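Long-range contacts in tengpin (Thermoanaerobacter tengcongensis, PDB 2VH4), which probably inhibits serine proteases as a member of the serpin family, and here adopts the latent conformation within a loop C-sheet polymer: residues 36-41 with 274-279; 312-317 with 345-350; 207-212 with 219-224. All coordinates share one frame; numbering follows the deposited sequence.

Contact 1: residues 36-41 with 274-279; sequences KENSLI and FKYEYT
Y276 and Y278, two residues apart on strand 274-279 of serpin sheet A, raise their rings from the same face of that sheet against residues 36-41, which lead from a turn into short strand 39-41 of sheet B. The two strands cross at 66° without pairing, and sheet A packs on sheet B through tyrosines set against backbone and side chains of 36-41. N38 lies flat on the Y276 ring: its amide and the ring are almost parallel, 9° apart, and N38 CB sits 3.5 Å from the ring centroid as a CH-pi contact. Y278 instead takes the backbone on a face, with S39 CA 3.7 Å from its ring centroid and L40 N over the rim of the same face. The chain of K36, extended beyond CG, crosses Y278 obliquely, CD coming 3.3 Å from Y278 CE1, and its NZ makes a weak hydrogen bond to T279 O. S39 OG turns to T376 on strand 371-377, which pairs with strand 39-41, while F361 packs on both L40 and Y276. The buried phenol of Y276 is satisfied across the contact: its OH donates to S39 O over 2.7 Å, approaching from above the carbonyl plane.

Contact 2: residues 312-317 with 345-350; sequences NLYISE and GIPVNF
Y314 and P347 carry the apolar part of this contact, pointing at each other from the two segments. CD of the proline lies 3.8 Å from Y314 CE1, set obliquely to the aromatic ring, and P347 CG is 4.1 Å from the same carbon. The first torsion of Y314 places CG between the backbone N and the carbonyl carbon (chi1 72°), which sends the ring out from strand 314-317 to the loop 345-350. Further along the strand, S316 CB comes only to the fringe of the proline, 4.5 Å from P347 CG.

Carbonyl oxygens flank this patch. The phenolic oxygen of Y314 reaches the loop backbone, lying 2.7 Å from G345 O, while its hydrogen bond goes to A344 O, one residue earlier; the tyrosine thus ends against two successive carbonyls of the departing chain. I346 N is also near this hydroxyl, but the angle is too poor for a bond. On the strand side, P347 CG rests on S316 O at 3.3 Å, a carbon-to-carbonyl van der Waals contact. That carbonyl accepts a hydrogen bond from N283 ND2, so the proline packs against both the strand and N283 of helix 283-287.

The side chain of I346 starts away from the strand whereas P347 faces it. Strand 330-342 immediately precedes this loop and pairs with strand 314-326, T342 making backbone hydrogen bonds with Y314. Its position is consistent with the inserted reactive-centre loop of sheet A. What marks a latent serpin is such insertion in an uncleaved chain, with the residues that follow, here including 345-350, drawn along the surface out of their usual place in sheet C.

Contact 3: residues 207-212 with 219-224; sequences SEENLY and IGFVKP. Unlike the reference sequence in segment 219-224: I219 (reference Val).
The ring of Y212 meets G220 and I219 obliquely, G220 O lying 3.2 Å from Y212 CD1 and the I219 side chain approaching with CG1 3.8 Å from Y212 CE1. The F221 ring is also met obliquely, by the aliphatic part of E209: CG of the glutamate is 3.9 Å from F221 CD1, and the carboxylate plane is turned 36° from the ring. The carboxylate is gripped mainly at OE2. This oxygen takes S207 OG on the anti lone pair at 2.6 Å and the ammonium group of K223 on the syn side at 2.9 Å, the latter a salt bridge tilted 27° out of the carboxylate plane. E209 is bent at chi2 (-52°), folding the carboxylate back over the K223 chain, which it crosses at about a right angle. With two donors gripping OE2 and a water donating to OE1, the group is probably kept in its charged form. The same water accepts from N210 N and donates to V222 O, so it bridges the corner at N210 to the neighbouring strand.

Beyond the corner the backbones pair: V222 N donates to L211 O over 3.2 Å, and Y212 faces F221 as an antiparallel non-hydrogen-bonded pair. L211 adds an apolar touch, its CB 3.8 Å from V222 CB.

Here the chain passes from strand 199-209, in serpin sheet C, into the sheet B hairpin of strands 211-214 and 218-224. Strand 263-281 pairs with both parts of the bent chain, A269 packing on F221; strand 230-237 continues the pairing beyond 218-224, and K223 has further partners in T180 O and the Y182 ring.

Contact 1 is the buried one, its centre about 12 Å from the centre of the chain; contacts 2 and 3 are only partly buried and lie on opposite sides of that centre, their centres 43 Å apart. Strand 263-281 ties them together: it supplies one segment of contact 1, pairs with strand 314-326 of contact 2, and flanks both strands of 207-212 in contact 3. Chemistry follows place. Contact 1 relies on aromatic faces and a phenol bonded to a buried carbonyl, contact 2 on a loop proline resting against a tyrosine and a strand carbonyl, and contact 3, alone with a salt bridge and paired backbones, on charge and water at a sheet corner.

Contact 1: residues 36-41 with 274-279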
# COMPACT_ATOMS: atom_id res chain seq x y z
N LYS A 36 -13.82 -7.22 -7.32
CA LYS A 36 -12.72 -7.43 -8.24
C LYS A 36 -11.93 -8.69 -7.90
O LYS A 36 -11.48 -8.87 -6.76
CB LYS A 36 -11.80 -6.21 -8.26
CG LYS A 36 -12.43 -4.97 -8.88
CD LYS A 36 -11.77 -3.71 -8.34
CE LYS A 36 -12.17 -2.47 -9.12
NZ LYS A 36 -11.58 -1.25 -8.50
N GLU A 37 -11.81 -9.56 -8.89
CA GLU A 37 -11.11 -10.82 -8.75
C GLU A 37 -9.61 -10.55 -8.55
O GLU A 37 -9.00 -11.07 -7.61
CB GLU A 37 -11.36 -11.68 -9.99
CG GLU A 37 -10.86 -13.11 -9.91
CD GLU A 37 -11.20 -13.91 -11.16
OE1 GLU A 37 -12.34 -14.41 -11.27
OE2 GLU A 37 -10.32 -14.03 -12.04
N ASN A 38 -9.03 -9.73 -9.43
CA ASN A 38 -7.66 -9.26 -9.24
C ASN A 38 -7.66 -7.98 -8.41
O ASN A 38 -8.29 -6.99 -8.78
CB ASN A 38 -6.96 -9.02 -10.59
CG ASN A 38 -6.74 -10.30 -11.39
OD1 ASN A 38 -6.63 -11.39 -10.84
ND2 ASN A 38 -6.67 -10.16 -12.70
N SER A 39 -6.96 -8.01 -7.29
CA SER A 39 -6.75 -6.81 -6.47
C SER A 39 -5.36 -6.78 -5.86
O SER A 39 -4.73 -7.83 -5.72
CB SER A 39 -7.84 -6.67 -5.39
OG SER A 39 -7.64 -7.58 -4.34
N LEU A 40 -4.87 -5.59 -5.53
CA LEU A 40 -3.54 -5.44 -4.94
C LEU A 40 -3.42 -4.12 -4.22
O LEU A 40 -3.67 -3.06 -4.79
CB LEU A 40 -2.45 -5.55 -6.02
CG LEU A 40 -1.00 -5.33 -5.56
CD1 LEU A 40 -0.50 -6.51 -4.72
CD2 LEU A 40 -0.09 -5.10 -6.75
N ILE A 41 -3.04 -4.19 -2.95
CA ILE A 41 -2.77 -2.99 -2.17
C ILE A 41 -1.36 -3.03 -1.61
O ILE A 41 -0.77 -4.10 -1.42
CB ILE A 41 -3.84 -2.76 -1.05
CG1 ILE A 41 -3.74 -3.82 0.05
CG2 ILE A 41 -5.25 -2.74 -1.64
CD1 ILE A 41 -4.26 -3.34 1.38
N PHE A 274 0.68 -14.16 -13.02
CA PHE A 274 -0.28 -13.07 -13.19
C PHE A 274 0.36 -11.71 -13.35
O PHE A 274 1.44 -11.44 -12.81
CB PHE A 274 -1.34 -13.05 -12.08
CG PHE A 274 -0.77 -12.98 -10.68
CD1 PHE A 274 -0.47 -11.76 -10.09
CD2 PHE A 274 -0.59 -14.15 -9.93
CE1 PHE A 274 0.03 -11.69 -8.78
CE2 PHE A 274 -0.09 -14.09 -8.62
CZ PHE A 274 0.22 -12.86 -8.05
N LYS A 275 -0.33 -10.86 -14.11
CA LYS A 275 0.10 -9.50 -14.36
C LYS A 275 -1.13 -8.62 -14.52
O LYS A 275 -1.95 -8.85 -15.42
CB LYS A 275 0.97 -9.44 -15.63
CG LYS A 275 1.33 -8.02 -16.05
CD LYS A 275 2.22 -8.02 -17.28
CE LYS A 275 2.46 -6.60 -17.77
NZ LYS A 275 1.29 -6.09 -18.55
N TYR A 276 -1.27 -7.62 -13.65
CA TYR A 276 -2.39 -6.70 -13.75
C TYR A 276 -2.14 -5.35 -13.08
O TYR A 276 -1.19 -5.18 -12.32
CB TYR A 276 -3.68 -7.34 -13.19
CG TYR A 276 -3.60 -7.77 -11.73
CD1 TYR A 276 -3.89 -6.88 -10.70
CD2 TYR A 276 -3.24 -9.08 -11.40
CE1 TYR A 276 -3.81 -7.26 -9.37
CE2 TYR A 276 -3.16 -9.48 -10.08
CZ TYR A 276 -3.45 -8.57 -9.07
OH TYR A 276 -3.38 -8.96 -7.76
N GLU A 277 -3.02 -4.39 -13.40
CA GLU A 277 -3.10 -3.11 -12.71
C GLU A 277 -4.39 -3.06 -11.91
O GLU A 277 -5.36 -3.74 -12.25
CB GLU A 277 -3.08 -1.96 -13.71
CG GLU A 277 -1.81 -1.87 -14.53
CD GLU A 277 -1.95 -0.91 -15.70
OE1 GLU A 277 -3.10 -0.65 -16.12
OE2 GLU A 277 -0.91 -0.42 -16.19
N TYR A 278 -4.38 -2.25 -10.85
CA TYR A 278 -5.52 -2.13 -9.94
C TYR A 278 -5.61 -0.70 -9.42
O TYR A 278 -4.60 -0.06 -9.14
CB TYR A 278 -5.34 -3.11 -8.78
CG TYR A 278 -6.45 -3.13 -7.75
CD1 TYR A 278 -7.68 -3.73 -8.03
CD2 TYR A 278 -6.24 -2.61 -6.48
CE1 TYR A 278 -8.69 -3.77 -7.06
CE2 TYR A 278 -7.25 -2.66 -5.51
CZ TYR A 278 -8.46 -3.24 -5.81
OH TYR A 278 -9.45 -3.29 -4.86
N THR A 279 -6.85 -0.21 -9.32
CA THR A 279 -7.11 1.11 -8.76
C THR A 279 -8.19 0.98 -7.68
O THR A 279 -9.22 0.34 -7.90
CB THR A 279 -7.57 2.11 -9.85
OG1 THR A 279 -6.59 2.17 -10.89
CG2 THR A 279 -7.73 3.50 -9.27

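Contact 2: residues 312-317 with 345-350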
# COMPACT_ATOMS: atom_id res chain seq x y z
N ASN A 312 -12.74 25.42 4.09
CA ASN A 312 -12.19 24.38 4.95
C ASN A 312 -11.58 23.25 4.13
O ASN A 312 -12.23 22.67 3.26
CB ASN A 312 -13.24 23.83 5.92
CG ASN A 312 -12.63 22.96 7.01
OD1 ASN A 312 -12.95 21.78 7.12
ND2 ASN A 312 -11.74 23.54 7.80
N LEU A 313 -10.31 22.95 4.42
CA LEU A 313 -9.57 21.92 3.71
C LEU A 313 -9.89 20.52 4.24
O LEU A 313 -9.98 20.31 5.45
CB LEU A 313 -8.06 22.19 3.79
CG LEU A 313 -7.52 23.53 3.28
CD1 LEU A 313 -6.04 23.65 3.57
CD2 LEU A 313 -7.80 23.74 1.79
N TYR A 314 -10.05 19.58 3.32
CA TYR A 314 -10.37 18.19 3.65
C TYR A 314 -9.82 17.26 2.58
O TYR A 314 -9.46 17.72 1.49
CB TYR A 314 -11.89 18.01 3.80
CG TYR A 314 -12.65 18.06 2.49
CD1 TYR A 314 -12.93 16.88 1.79
CD2 TYR A 314 -13.09 19.27 1.95
CE1 TYR A 314 -13.62 16.90 0.59
CE2 TYR A 314 -13.78 19.31 0.74
CZ TYR A 314 -14.04 18.11 0.07
OH TYR A 314 -14.72 18.12 -1.13
N ILE A 315 -9.76 15.97 2.88
CA ILE A 315 -9.36 14.96 1.90
C ILE A 315 -10.56 14.58 1.03
O ILE A 315 -11.55 14.03 1.54
CB ILE A 315 -8.80 13.67 2.55
CG1 ILE A 315 -7.70 13.99 3.57
CG2 ILE A 315 -8.28 12.69 1.49
CD1 ILE A 315 -7.13 12.77 4.31
N SER A 316 -10.48 14.88 -0.27
CA SER A 316 -11.53 14.47 -1.22
C SER A 316 -11.32 13.03 -1.66
O SER A 316 -12.29 12.30 -1.87
CB SER A 316 -11.57 15.39 -2.44
OG SER A 316 -10.31 15.45 -3.08
N GLU A 317 -10.06 12.63 -1.81
CA GLU A 317 -9.75 11.22 -2.06
C GLU A 317 -8.34 10.78 -1.71
O GLU A 317 -7.38 11.55 -1.75
CB GLU A 317 -10.15 10.75 -3.47
CG GLU A 317 -9.20 11.07 -4.61
CD GLU A 317 -9.60 10.42 -5.95
OE1 GLU A 317 -10.51 9.55 -5.95
OE2 GLU A 317 -9.01 10.77 -6.99
N GLY A 345 -16.82 21.11 -2.30
CA GLY A 345 -17.48 19.91 -2.80
C GLY A 345 -17.56 18.80 -1.78
O GLY A 345 -17.22 18.99 -0.61
N ILE A 346 -18.01 17.63 -2.23
CA ILE A 346 -18.20 16.47 -1.38
C ILE A 346 -18.01 15.17 -2.19
O ILE A 346 -18.63 15.01 -3.24
CB ILE A 346 -19.59 16.51 -0.64
CG1 ILE A 346 -19.77 15.33 0.31
CG2 ILE A 346 -20.75 16.60 -1.63
CD1 ILE A 346 -19.29 15.58 1.72
N PRO A 347 -17.15 14.26 -1.71
CA PRO A 347 -16.96 12.97 -2.40
C PRO A 347 -18.22 12.11 -2.37
O PRO A 347 -18.98 12.17 -1.41
CB PRO A 347 -15.84 12.29 -1.59
CG PRO A 347 -15.20 13.37 -0.78
CD PRO A 347 -16.29 14.37 -0.52
N VAL A 348 -18.43 11.33 -3.43
CA VAL A 348 -19.46 10.29 -3.45
C VAL A 348 -18.80 8.96 -3.85
O VAL A 348 -18.09 8.90 -4.86
CB VAL A 348 -20.66 10.64 -4.38
CG1 VAL A 348 -21.65 9.49 -4.45
CG2 VAL A 348 -21.37 11.88 -3.88
N ASN A 349 -19.03 7.92 -3.06
CA ASN A 349 -18.38 6.63 -3.25
C ASN A 349 -19.37 5.47 -3.19
O ASN A 349 -20.32 5.49 -2.39
CB ASN A 349 -17.29 6.43 -2.19
CG ASN A 349 -16.28 7.58 -2.14
OD1 ASN A 349 -16.33 8.43 -1.24
ND2 ASN A 349 -15.35 7.60 -3.10
N PHE A 350 -19.15 4.46 -4.04
CA PHE A 350 -19.84 3.17 -3.94
C PHE A 350 -18.81 2.11 -3.59
O PHE A 350 -17.61 2.29 -3.85
CB PHE A 350 -20.53 2.77 -5.26
CG PHE A 350 -21.50 3.80 -5.79
CD1 PHE A 350 -22.20 4.66 -4.94
CD2 PHE A 350 -21.74 3.87 -7.16
CE1 PHE A 350 -23.09 5.60 -5.45
CE2 PHE A 350 -22.64 4.81 -7.68
CZ PHE A 350 -23.32 5.67 -6.82

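Contact 3: residues 207-212 with 219-224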
# COMPACT_ATOMS: atom_id res chain seq x y z
N SER A 207 6.95 -25.69 -8.17
CA SER A 207 8.22 -25.69 -7.46
C SER A 207 8.15 -26.58 -6.22
O SER A 207 7.08 -26.87 -5.69
CB SER A 207 8.56 -24.26 -7.02
OG SER A 207 7.68 -23.84 -5.99
N GLU A 208 9.32 -27.00 -5.75
CA GLU A 208 9.44 -27.56 -4.42
C GLU A 208 9.82 -26.40 -3.50
O GLU A 208 10.80 -25.70 -3.76
CB GLU A 208 10.51 -28.66 -4.37
CG GLU A 208 10.21 -29.85 -5.30
CD GLU A 208 10.75 -31.18 -4.78
OE1 GLU A 208 10.98 -31.30 -3.56
OE2 GLU A 208 10.94 -32.10 -5.61
N GLU A 209 9.00 -26.18 -2.47
CA GLU A 209 9.26 -25.13 -1.49
C GLU A 209 9.49 -25.74 -0.12
O GLU A 209 9.11 -26.89 0.13
CB GLU A 209 8.11 -24.12 -1.46
CG GLU A 209 7.92 -23.35 -2.76
CD GLU A 209 9.20 -22.68 -3.25
OE1 GLU A 209 9.91 -22.03 -2.46
OE2 GLU A 209 9.50 -22.82 -4.45
N ASN A 210 10.10 -24.97 0.79
CA ASN A 210 10.47 -25.51 2.10
C ASN A 210 9.88 -24.80 3.31
O ASN A 210 10.26 -25.09 4.45
CB ASN A 210 11.98 -25.64 2.23
CG ASN A 210 12.47 -27.02 1.83
OD1 ASN A 210 12.29 -27.99 2.57
ND2 ASN A 210 13.08 -27.11 0.66
N LEU A 211 8.95 -23.89 3.07
CA LEU A 211 8.22 -23.23 4.14
C LEU A 211 6.74 -23.45 3.91
O LEU A 211 6.20 -23.03 2.88
CB LEU A 211 8.57 -21.74 4.21
CG LEU A 211 9.98 -21.38 4.69
CD1 LEU A 211 10.31 -19.94 4.37
CD2 LEU A 211 10.16 -21.63 6.19
N TYR A 212 6.09 -24.11 4.85
CA TYR A 212 4.69 -24.48 4.70
C TYR A 212 3.80 -23.83 5.77
O TYR A 212 4.00 -24.05 6.97
CB TYR A 212 4.56 -26.01 4.69
CG TYR A 212 3.15 -26.55 4.76
CD1 TYR A 212 2.24 -26.36 3.72
CD2 TYR A 212 2.75 -27.30 5.87
CE1 TYR A 212 0.95 -26.88 3.80
CE2 TYR A 212 1.47 -27.82 5.95
CZ TYR A 212 0.58 -27.61 4.91
OH TYR A 212 -0.69 -28.14 5.01
N ILE A 219 -4.16 -23.04 4.17
CA ILE A 219 -2.90 -23.68 3.80
C ILE A 219 -2.08 -22.67 3.00
O ILE A 219 -2.63 -21.72 2.44
CB ILE A 219 -3.18 -25.00 3.03
CG1 ILE A 219 -2.74 -26.19 3.87
CG2 ILE A 219 -2.47 -25.06 1.69
CD1 ILE A 219 -3.72 -26.59 4.93
N GLY A 220 -0.76 -22.84 2.96
CA GLY A 220 0.07 -21.93 2.18
C GLY A 220 1.55 -22.27 2.13
O GLY A 220 1.97 -23.31 2.66
N PHE A 221 2.32 -21.40 1.48
CA PHE A 221 3.77 -21.52 1.44
C PHE A 221 4.45 -20.17 1.33
O PHE A 221 3.82 -19.17 1.00
CB PHE A 221 4.22 -22.44 0.29
CG PHE A 221 3.95 -21.90 -1.08
CD1 PHE A 221 4.89 -21.11 -1.74
CD2 PHE A 221 2.75 -22.20 -1.74
CE1 PHE A 221 4.64 -20.62 -3.02
CE2 PHE A 221 2.49 -21.70 -3.02
CZ PHE A 221 3.44 -20.92 -3.66
N VAL A 222 5.74 -20.15 1.63
CA VAL A 222 6.56 -18.96 1.49
C VAL A 222 7.72 -19.26 0.53
O VAL A 222 8.44 -20.24 0.70
CB VAL A 222 7.09 -18.48 2.85
CG1 VAL A 222 7.78 -17.14 2.70
CG2 VAL A 222 5.94 -18.36 3.86
N LYS A 223 7.87 -18.43 -0.50
CA LYS A 223 8.94 -18.59 -1.47
C LYS A 223 9.88 -17.38 -1.44
O LYS A 223 9.45 -16.25 -1.64
CB LYS A 223 8.38 -18.81 -2.88
CG LYS A 223 9.44 -19.03 -3.93
CD LYS A 223 8.84 -19.43 -5.27
CE LYS A 223 9.93 -19.69 -6.31
NZ LYS A 223 10.92 -20.73 -5.91
N PRO A 224 11.17 -17.62 -1.18
CA PRO A 224 12.08 -16.49 -1.01
C PRO A 224 12.56 -15.87 -2.32
O PRO A 224 12.72 -16.56 -3.34
CB PRO A 224 13.26 -17.11 -0.26
CG PRO A 224 13.27 -18.52 -0.70
CD PRO A 224 11.86 -18.91 -1.02
O HOH W 1 10.65 -22.30 0.24